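Local structure of 4-hydroxy-tetrahydrodipicolinate synthase (Methylacidiphilum fumariolicum SolV, 6T3T) at residues L128-Y133 against K156-I161; G114-F119 against K149-K154. The protein probably catalyses the condensation of pyruvate with aspartate beta-semialdehyde to 4-hydroxy-tetrahydrodipicolinate, a step of lysine biosynthesis. One frame throughout, in Å; residues are numbered along the deposited sequence.

Contact 1 (L128-Y133 against K156-I161). With SO4 (sulfate ion), chain E.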
ATOM      1  N   LEU A 128     -24.482 -27.379   7.661  1.00 21.21           N
ATOM      2  CA  LEU A 128     -24.102 -27.138   6.275  1.00 24.07           C
ATOM      3  C   LEU A 128     -22.579 -27.050   6.126  1.00 21.19           C
ATOM      4  O   LEU A 128     -21.884 -26.537   7.020  1.00 21.67           O
ATOM      5  CB  LEU A 128     -24.744 -25.843   5.772  1.00 19.81           C
ATOM      6  CG  LEU A 128     -26.253 -25.903   5.521  1.00 21.27           C
ATOM      7  CD1 LEU A 128     -26.743 -24.542   5.068  1.00 23.65           C
ATOM      8  CD2 LEU A 128     -26.583 -26.967   4.491  1.00 23.69           C
ATOM      9  N   PRO A 129     -22.028 -27.535   5.015  1.00 21.67           N
ATOM     10  CA  PRO A 129     -20.639 -27.189   4.676  1.00 22.27           C
ATOM     11  C   PRO A 129     -20.515 -25.689   4.468  1.00 20.09           C
ATOM     12  O   PRO A 129     -21.447 -25.036   3.998  1.00 18.31           O
ATOM     13  CB  PRO A 129     -20.384 -27.953   3.369  1.00 22.12           C
ATOM     14  CG  PRO A 129     -21.434 -29.044   3.361  1.00 21.54           C
ATOM     15  CD  PRO A 129     -22.635 -28.420   4.002  1.00 22.38           C
ATOM     16  N   ILE A 130     -19.331 -25.153   4.787  1.00 21.93           N
ATOM     17  CA  ILE A 130     -19.070 -23.718   4.754  1.00 18.72           C
ATOM     18  C   ILE A 130     -17.849 -23.426   3.888  1.00 24.20           C
ATOM     19  O   ILE A 130     -16.830 -24.110   3.997  1.00 21.21           O
ATOM     20  CB  ILE A 130     -18.857 -23.166   6.168  1.00 19.29           C
ATOM     21  CG1 ILE A 130     -20.228 -22.936   6.829  1.00 19.06           C
ATOM     22  CG2 ILE A 130     -18.036 -21.879   6.128  1.00 16.56           C
ATOM     23  CD1 ILE A 130     -20.188 -23.013   8.305  1.00 19.79           C
ATOM     24  N   LEU A 131     -17.967 -22.441   3.003  1.00 21.46           N
ATOM     25  CA  LEU A 131     -16.817 -21.850   2.322  1.00 21.64           C
ATOM     26  C   LEU A 131     -16.548 -20.485   2.945  1.00 18.65           C
ATOM     27  O   LEU A 131     -17.453 -19.647   3.013  1.00 16.89           O
ATOM     28  CB  LEU A 131     -17.069 -21.720   0.815  1.00 18.09           C
ATOM     29  CG  LEU A 131     -17.218 -22.972  -0.063  1.00 19.62           C
ATOM     30  CD1 LEU A 131     -17.785 -22.573  -1.420  1.00 20.19           C
ATOM     31  CD2 LEU A 131     -15.879 -23.695  -0.275  1.00 17.50           C
ATOM     32  N   LEU A 132     -15.331 -20.283   3.440  1.00 17.14           N
ATOM     33  CA  LEU A 132     -14.891 -18.964   3.859  1.00 18.67           C
ATOM     34  C   LEU A 132     -14.679 -18.095   2.630  1.00 20.18           C
ATOM     35  O   LEU A 132     -14.542 -18.589   1.507  1.00 16.95           O
ATOM     36  CB  LEU A 132     -13.577 -19.044   4.654  1.00 21.12           C
ATOM     37  CG  LEU A 132     -13.537 -19.903   5.928  1.00 23.00           C
ATOM     38  CD1 LEU A 132     -12.154 -19.860   6.583  1.00 14.52           C
ATOM     39  CD2 LEU A 132     -14.653 -19.485   6.931  1.00 19.69           C
ATOM     40  N   TYR A 133     -14.641 -16.782   2.838  1.00 20.41           N
ATOM     41  CA  TYR A 133     -14.455 -15.885   1.707  1.00 15.93           C
ATOM     42  C   TYR A 133     -13.571 -14.724   2.148  1.00 18.53           C
ATOM     43  O   TYR A 133     -14.004 -13.857   2.904  1.00 19.31           O
ATOM     44  CB  TYR A 133     -15.806 -15.439   1.167  1.00 16.80           C
ATOM     45  CG  TYR A 133     -15.833 -14.442   0.031  1.00 14.50           C
ATOM     46  CD1 TYR A 133     -14.716 -14.176  -0.746  1.00 20.74           C
ATOM     47  CD2 TYR A 133     -17.013 -13.787  -0.273  1.00 23.29           C
ATOM     48  CE1 TYR A 133     -14.768 -13.254  -1.773  1.00 20.09           C
ATOM     49  CE2 TYR A 133     -17.088 -12.881  -1.298  1.00 20.80           C
ATOM     50  CZ  TYR A 133     -15.974 -12.610  -2.044  1.00 23.22           C
ATOM     51  OH  TYR A 133     -16.099 -11.689  -3.049  1.00 26.19           O
ATOM     52  N   LYS A 156     -15.202 -28.956  11.554  1.00 22.60           N
ATOM     53  CA  LYS A 156     -15.112 -29.911  10.468  1.00 26.63           C
ATOM     54  C   LYS A 156     -16.001 -29.561   9.272  1.00 28.75           C
ATOM     55  O   LYS A 156     -15.790 -30.110   8.183  1.00 23.63           O
ATOM     56  CB  LYS A 156     -15.381 -31.304  11.051  1.00 28.89           C
ATOM     57  CG  LYS A 156     -15.928 -32.327  10.124  1.00 46.37           C
ATOM     58  CD  LYS A 156     -16.821 -33.263  10.915  1.00 54.75           C
ATOM     59  CE  LYS A 156     -18.261 -32.867  10.766  1.00 49.80           C
ATOM     60  NZ  LYS A 156     -19.103 -33.791  11.554  1.00 55.96           N
ATOM     61  N   ASN A 157     -17.016 -28.712   9.442  1.00 26.65           N
ATOM     62  CA  ASN A 157     -17.840 -28.298   8.308  1.00 20.92           C
ATOM     63  C   ASN A 157     -17.293 -27.068   7.550  1.00 24.26           C
ATOM     64  O   ASN A 157     -17.927 -26.606   6.588  1.00 23.49           O
ATOM     65  CB  ASN A 157     -19.286 -28.025   8.734  1.00 22.76           C
ATOM     66  CG  ASN A 157     -19.383 -27.027   9.873  1.00 18.49           C
ATOM     67  OD1 ASN A 157     -18.501 -26.949  10.727  1.00 24.75           O
ATOM     68  ND2 ASN A 157     -20.444 -26.256   9.874  1.00 20.82           N
ATOM     69  N   ILE A 158     -16.128 -26.548   7.909  1.00 26.41           N
ATOM     70  CA  ILE A 158     -15.465 -25.531   7.092  1.00 25.73           C
ATOM     71  C   ILE A 158     -14.559 -26.257   6.090  1.00 24.98           C
ATOM     72  O   ILE A 158     -13.469 -26.707   6.442  1.00 22.00           O
ATOM     73  CB  ILE A 158     -14.677 -24.540   7.962  1.00 24.65           C
ATOM     74  CG1 ILE A 158     -15.642 -23.847   8.948  1.00 16.28           C
ATOM     75  CG2 ILE A 158     -13.893 -23.549   7.071  1.00 21.60           C
ATOM     76  CD1 ILE A 158     -14.977 -22.870   9.880  1.00 22.03           C
ATOM     77  N   VAL A 159     -14.975 -26.299   4.823  1.00 20.68           N
ATOM     78  CA  VAL A 159     -14.441 -27.227   3.833  1.00 21.45           C
ATOM     79  C   VAL A 159     -13.616 -26.534   2.759  1.00 22.17           C
ATOM     80  O   VAL A 159     -13.082 -27.217   1.882  1.00 17.77           O
ATOM     81  CB  VAL A 159     -15.565 -28.051   3.170  1.00 22.12           C
ATOM     82  CG1 VAL A 159     -16.193 -29.023   4.177  1.00 30.62           C
ATOM     83  CG2 VAL A 159     -16.644 -27.144   2.585  1.00 27.87           C
ATOM     84  N   GLY A 160     -13.536 -25.208   2.758  1.00 22.48           N
ATOM     85  CA  GLY A 160     -12.764 -24.536   1.732  1.00 14.90           C
ATOM     86  C   GLY A 160     -12.845 -23.035   1.905  1.00 21.21           C
ATOM     87  O   GLY A 160     -13.445 -22.531   2.855  1.00 18.50           O
ATOM     88  N   ILE A 161     -12.274 -22.328   0.939  1.00 17.41           N
ATOM     89  CA  ILE A 161     -12.204 -20.879   0.980  1.00 15.14           C
ATOM     90  C   ILE A 161     -12.246 -20.360  -0.454  1.00 13.51           C
ATOM     91  O   ILE A 161     -11.609 -20.914  -1.352  1.00 17.83           O
ATOM     92  CB  ILE A 161     -10.930 -20.407   1.722  1.00 18.19           C
ATOM     93  CG1 ILE A 161     -10.884 -18.872   1.815  1.00 13.95           C
ATOM     94  CG2 ILE A 161      -9.628 -20.996   1.085  1.00 13.54           C
ATOM     95  CD1 ILE A 161      -9.854 -18.408   2.844  1.00 16.10           C
TER
HETATM   96  S   SO4 E 401     -19.316 -12.826  -4.785  1.00 36.42           S
HETATM   97  O1  SO4 E 401     -20.441 -12.452  -5.647  1.00 32.91           O
HETATM   98  O2  SO4 E 401     -19.405 -14.204  -4.322  1.00 29.15           O
HETATM   99  O3  SO4 E 401     -19.352 -12.029  -3.564  1.00 35.25           O
HETATM  100  O4  SO4 E 401     -18.094 -12.644  -5.554  1.00 44.56           O
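The flat amide of Asn157 donates a hydrogen bond from ND2 to Leu128 O (3.2 Å), the acceptor lying close to the amide plane. ND2 also bonds to Ala123 O of helix 112-125, its stronger partner, so one amide nitrogen serves two backbone carbonyls. Asn157 CG sits between its backbone N and carbonyl carbon (chi1 54°), which swings the amide alongside Ile130, whose CD1 lies 3.6 Å from Asn157 ND2. The Tyr133 ring has a sulfate, probably left from crystallisation, at its edge; Tyr133 OH lies 3.3 Å from sulfate O3, a weak bond at most, since its one proton has another acceptor in range. Thr44 and Thr45 also hold the ion. Tyr133 is the predicted proton donor/acceptor, close to the predicted Schiff-base Lys162. The segments belong to parallel strands five and six of a TIM barrel. Asn157 O takes Ile130 N at 2.7 Å, Ile130 O takes Val159 N at 3.0 Å, and Gly160 O takes Leu132 N. Ile130 pairs with Ile158 and Leu132 with Ile161, so Val159 and Gly160 together lie opposite Leu131: a beta bulge, which returns Ile161 to the face of Ile158. Gly160 leaves room for Leu131 CD2, which a side chain would probably crowd. On the helix-covered face, Leu132 CG rests 3.8 Å from Ile158 CG2.

Contact 2 (G114-F119 against K149-K154)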
ATOM      1  N   GLY A 114     -11.149 -12.341  16.682  1.00 20.81           N
ATOM      2  CA  GLY A 114     -12.526 -12.049  16.336  1.00 18.67           C
ATOM      3  C   GLY A 114     -13.010 -12.845  15.138  1.00 21.14           C
ATOM      4  O   GLY A 114     -14.151 -13.296  15.104  1.00 21.83           O
ATOM      5  N   LEU A 115     -12.167 -12.980  14.110  1.00 24.42           N
ATOM      6  CA  LEU A 115     -12.549 -13.774  12.945  1.00 23.46           C
ATOM      7  C   LEU A 115     -12.738 -15.243  13.309  1.00 19.05           C
ATOM      8  O   LEU A 115     -13.701 -15.888  12.871  1.00 17.75           O
ATOM      9  CB  LEU A 115     -11.493 -13.619  11.853  1.00 15.56           C
ATOM     10  CG  LEU A 115     -11.521 -12.255  11.170  1.00 17.32           C
ATOM     11  CD1 LEU A 115     -10.420 -12.139  10.143  1.00 17.60           C
ATOM     12  CD2 LEU A 115     -12.866 -11.990  10.546  1.00 19.20           C
ATOM     13  N   PHE A 116     -11.832 -15.776  14.120  1.00 17.66           N
ATOM     14  CA  PHE A 116     -11.942 -17.153  14.584  1.00 20.39           C
ATOM     15  C   PHE A 116     -13.243 -17.382  15.356  1.00 19.55           C
ATOM     16  O   PHE A 116     -13.969 -18.348  15.094  1.00 19.70           O
ATOM     17  CB  PHE A 116     -10.724 -17.515  15.444  1.00 20.56           C
ATOM     18  CG  PHE A 116     -10.798 -18.897  16.014  1.00 26.36           C
ATOM     19  CD1 PHE A 116     -10.440 -19.999  15.245  1.00 24.77           C
ATOM     20  CD2 PHE A 116     -11.271 -19.112  17.297  1.00 25.17           C
ATOM     21  CE1 PHE A 116     -10.533 -21.283  15.760  1.00 21.83           C
ATOM     22  CE2 PHE A 116     -11.357 -20.398  17.810  1.00 25.66           C
ATOM     23  CZ  PHE A 116     -10.989 -21.479  17.041  1.00 22.89           C
ATOM     24  N   ARG A 117     -13.560 -16.501  16.311  1.00 21.84           N
ATOM     25  CA  ARG A 117     -14.825 -16.631  17.040  1.00 20.77           C
ATOM     26  C   ARG A 117     -16.031 -16.444  16.127  1.00 20.17           C
ATOM     27  O   ARG A 117     -17.047 -17.127  16.292  1.00 19.85           O
ATOM     28  CB  ARG A 117     -14.886 -15.629  18.181  1.00 16.19           C
ATOM     29  CG  ARG A 117     -13.849 -15.865  19.253  1.00 24.35           C
ATOM     30  CD  ARG A 117     -13.955 -14.818  20.335  1.00 28.70           C
ATOM     31  NE  ARG A 117     -12.788 -14.845  21.222  1.00 35.18           N
ATOM     32  CZ  ARG A 117     -12.692 -15.618  22.293  1.00 34.24           C
ATOM     33  NH1 ARG A 117     -13.698 -16.420  22.619  1.00 34.74           N
ATOM     34  NH2 ARG A 117     -11.597 -15.597  23.037  1.00 38.60           N
ATOM     35  N   HIS A 118     -15.950 -15.507  15.175  1.00 19.18           N
ATOM     36  CA  HIS A 118     -17.069 -15.257  14.271  1.00 18.65           C
ATOM     37  C   HIS A 118     -17.374 -16.500  13.441  1.00 17.31           C
ATOM     38  O   HIS A 118     -18.507 -16.999  13.416  1.00 19.84           O
ATOM     39  CB  HIS A 118     -16.738 -14.071  13.365  1.00 17.58           C
ATOM     40  CG  HIS A 118     -17.707 -13.840  12.251  1.00 18.44           C
ATOM     41  ND1 HIS A 118     -18.858 -13.098  12.412  1.00 14.15           N
ATOM     42  CD2 HIS A 118     -17.668 -14.201  10.944  1.00 17.91           C
ATOM     43  CE1 HIS A 118     -19.491 -13.022  11.253  1.00 20.86           C
ATOM     44  NE2 HIS A 118     -18.786 -13.676  10.345  1.00 20.03           N
ATOM     45  N   PHE A 119     -16.370 -17.004  12.738  1.00 16.02           N
ATOM     46  CA  PHE A 119     -16.605 -18.148  11.866  1.00 19.03           C
ATOM     47  C   PHE A 119     -16.892 -19.412  12.678  1.00 22.17           C
ATOM     48  O   PHE A 119     -17.785 -20.187  12.312  1.00 18.64           O
ATOM     49  CB  PHE A 119     -15.419 -18.342  10.911  1.00 19.12           C
ATOM     50  CG  PHE A 119     -15.336 -17.286   9.801  1.00 15.59           C
ATOM     51  CD1 PHE A 119     -16.334 -17.192   8.838  1.00 19.63           C
ATOM     52  CD2 PHE A 119     -14.254 -16.420   9.710  1.00 15.82           C
ATOM     53  CE1 PHE A 119     -16.268 -16.239   7.816  1.00 14.21           C
ATOM     54  CE2 PHE A 119     -14.178 -15.453   8.674  1.00 16.65           C
ATOM     55  CZ  PHE A 119     -15.205 -15.358   7.748  1.00 12.14           C
ATOM     56  N   LYS A 149      -6.311 -22.115   9.362  1.00 21.65           N
ATOM     57  CA  LYS A 149      -5.895 -23.430   9.841  1.00 24.23           C
ATOM     58  C   LYS A 149      -6.605 -23.792  11.141  1.00 20.70           C
ATOM     59  O   LYS A 149      -7.159 -24.890  11.269  1.00 19.10           O
ATOM     60  CB  LYS A 149      -4.378 -23.474  10.038  1.00 22.58           C
ATOM     61  CG  LYS A 149      -3.855 -24.878  10.378  1.00 26.80           C
ATOM     62  CD  LYS A 149      -2.320 -24.911  10.466  1.00 34.65           C
ATOM     63  CE  LYS A 149      -1.829 -24.810  11.891  1.00 43.73           C
ATOM     64  NZ  LYS A 149      -0.416 -25.289  12.024  1.00 46.57           N
ATOM     65  N   ARG A 150      -6.648 -22.853  12.097  1.00 24.89           N
ATOM     66  CA  ARG A 150      -7.331 -23.101  13.372  1.00 24.16           C
ATOM     67  C   ARG A 150      -8.817 -23.353  13.161  1.00 21.88           C
ATOM     68  O   ARG A 150      -9.412 -24.226  13.806  1.00 20.54           O
ATOM     69  CB  ARG A 150      -7.158 -21.907  14.326  1.00 20.16           C
ATOM     70  CG  ARG A 150      -5.754 -21.691  14.898  1.00 26.52           C
ATOM     71  CD  ARG A 150      -5.609 -20.303  15.584  1.00 32.79           C
ATOM     72  NE  ARG A 150      -6.554 -20.155  16.702  1.00 42.34           N
ATOM     73  CZ  ARG A 150      -6.985 -18.996  17.200  1.00 42.09           C
ATOM     74  NH1 ARG A 150      -6.567 -17.832  16.689  1.00 42.26           N
ATOM     75  NH2 ARG A 150      -7.847 -19.002  18.217  1.00 39.94           N
ATOM     76  N   LEU A 151      -9.435 -22.573  12.277  1.00 18.72           N
ATOM     77  CA  LEU A 151     -10.857 -22.740  12.002  1.00 21.63           C
ATOM     78  C   LEU A 151     -11.152 -24.152  11.492  1.00 20.32           C
ATOM     79  O   LEU A 151     -12.188 -24.735  11.819  1.00 18.20           O
ATOM     80  CB  LEU A 151     -11.335 -21.667  11.010  1.00 17.36           C
ATOM     81  CG  LEU A 151     -11.595 -20.245  11.560  1.00 18.64           C
ATOM     82  CD1 LEU A 151     -11.932 -19.228  10.456  1.00 15.11           C
ATOM     83  CD2 LEU A 151     -12.698 -20.223  12.669  1.00 17.48           C
ATOM     84  N   VAL A 152     -10.268 -24.702  10.662  1.00 22.27           N
ATOM     85  CA  VAL A 152     -10.502 -26.026  10.103  1.00 20.03           C
ATOM     86  C   VAL A 152     -10.216 -27.111  11.133  1.00 26.55           C
ATOM     87  O   VAL A 152     -10.922 -28.126  11.181  1.00 23.89           O
ATOM     88  CB  VAL A 152      -9.678 -26.192   8.821  1.00 24.16           C
ATOM     89  CG1 VAL A 152      -9.743 -27.643   8.295  1.00 23.09           C
ATOM     90  CG2 VAL A 152     -10.188 -25.202   7.792  1.00 23.25           C
ATOM     91  N   GLU A 153      -9.192 -26.912  11.971  1.00 23.74           N
ATOM     92  CA  GLU A 153      -8.951 -27.844  13.070  1.00 25.89           C
ATOM     93  C   GLU A 153     -10.193 -27.999  13.937  1.00 27.64           C
ATOM     94  O   GLU A 153     -10.535 -29.113  14.347  1.00 30.59           O
ATOM     95  CB  GLU A 153      -7.770 -27.383  13.928  1.00 25.99           C
ATOM     96  CG  GLU A 153      -6.384 -27.617  13.317  1.00 30.68           C
ATOM     97  CD  GLU A 153      -5.291 -26.858  14.065  1.00 34.98           C
ATOM     98  OE1 GLU A 153      -5.628 -26.132  15.024  1.00 43.98           O
ATOM     99  OE2 GLU A 153      -4.100 -26.970  13.705  1.00 36.52           O
ATOM    100  N   LYS A 154     -10.915 -26.904  14.183  1.00 22.82           N
ATOM    101  CA  LYS A 154     -11.982 -26.909  15.177  1.00 23.31           C
ATOM    102  C   LYS A 154     -13.382 -27.004  14.589  1.00 23.64           C
ATOM    103  O   LYS A 154     -14.325 -27.271  15.333  1.00 24.92           O
ATOM    104  CB  LYS A 154     -11.900 -25.632  16.018  1.00 25.28           C
ATOM    105  CG  LYS A 154     -12.231 -25.825  17.503  1.00 41.58           C
ATOM    106  CD  LYS A 154     -10.961 -26.160  18.304  1.00 38.68           C
ATOM    107  CE  LYS A 154      -9.980 -25.002  18.297  1.00 45.75           C
ATOM    108  NZ  LYS A 154      -8.566 -25.483  18.321  1.00 51.33           N
TER
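Arg150 NH2 is held from two directions: it lies over a face of the Phe116 ring, 3.5 Å from Phe116 CD2, and makes a salt bridge with Glu113 OE1. The whole guanidinium is stacked on that ring, the planes 20° apart, with Arg150 CZ 4.2 Å from the centroid of the Phe116 ring, a cation-pi arrangement. Glu113 also pairs with Arg117, so its carboxylate probably eases the approach of two positive charges. Phe116 reaches across because its CG is anti to the backbone N (chi1 177°), and Lys154 CE meets the ring edge, 3.9 Å from Phe116 CZ. With alanine at Phe116 the guanidinium is likely to lose its aromatic support, tethered by Glu113 but freer to turn, and a gap to open beside Leu151. The two helices follow the fourth and fifth strands of the TIM barrel and pack side by side on its outside; the axes of segments 114-119 and 149-154 approach to 10.0 Å at 31°. Deeper in the groove Leu151 is the wedge, short and branched enough to fit between two aromatics. Leu151 CD2 touches Phe116 CD1 at 3.4 Å, while Leu151 CD1 lies 3.6 Å from Phe119 CB. Leu151 and Phe119 are buried against Leu132 of the strand, whereas the long, charged Arg150 and Lys154 lie toward the solvent side.

In the fold
Contact 1 is strand against strand in the buried barrel wall; contact 2 is helix against helix in the surrounding layer and partly exposed. The centre of contact 1 lies about 14 Å, and that of contact 2 about 21 Å, from the centre of the chain. Helix 112-125 leads into strand 130-134, and helix 145-154 into strand 158-163, so the segments of the two contacts alternate along the chain. They meet where Leu132 CD2 packs 3.4 Å from Phe119 CD1 and Leu132 CD1 lies near Leu151. Backbone hydrogen bonds define contact 1, which carries the predicted active-site Tyr133 toward the C-terminal end of its strand. Contact 2 has no hydrogen bond between its segments and relies on side chains, apolar below and cationic on aromatic toward the surface.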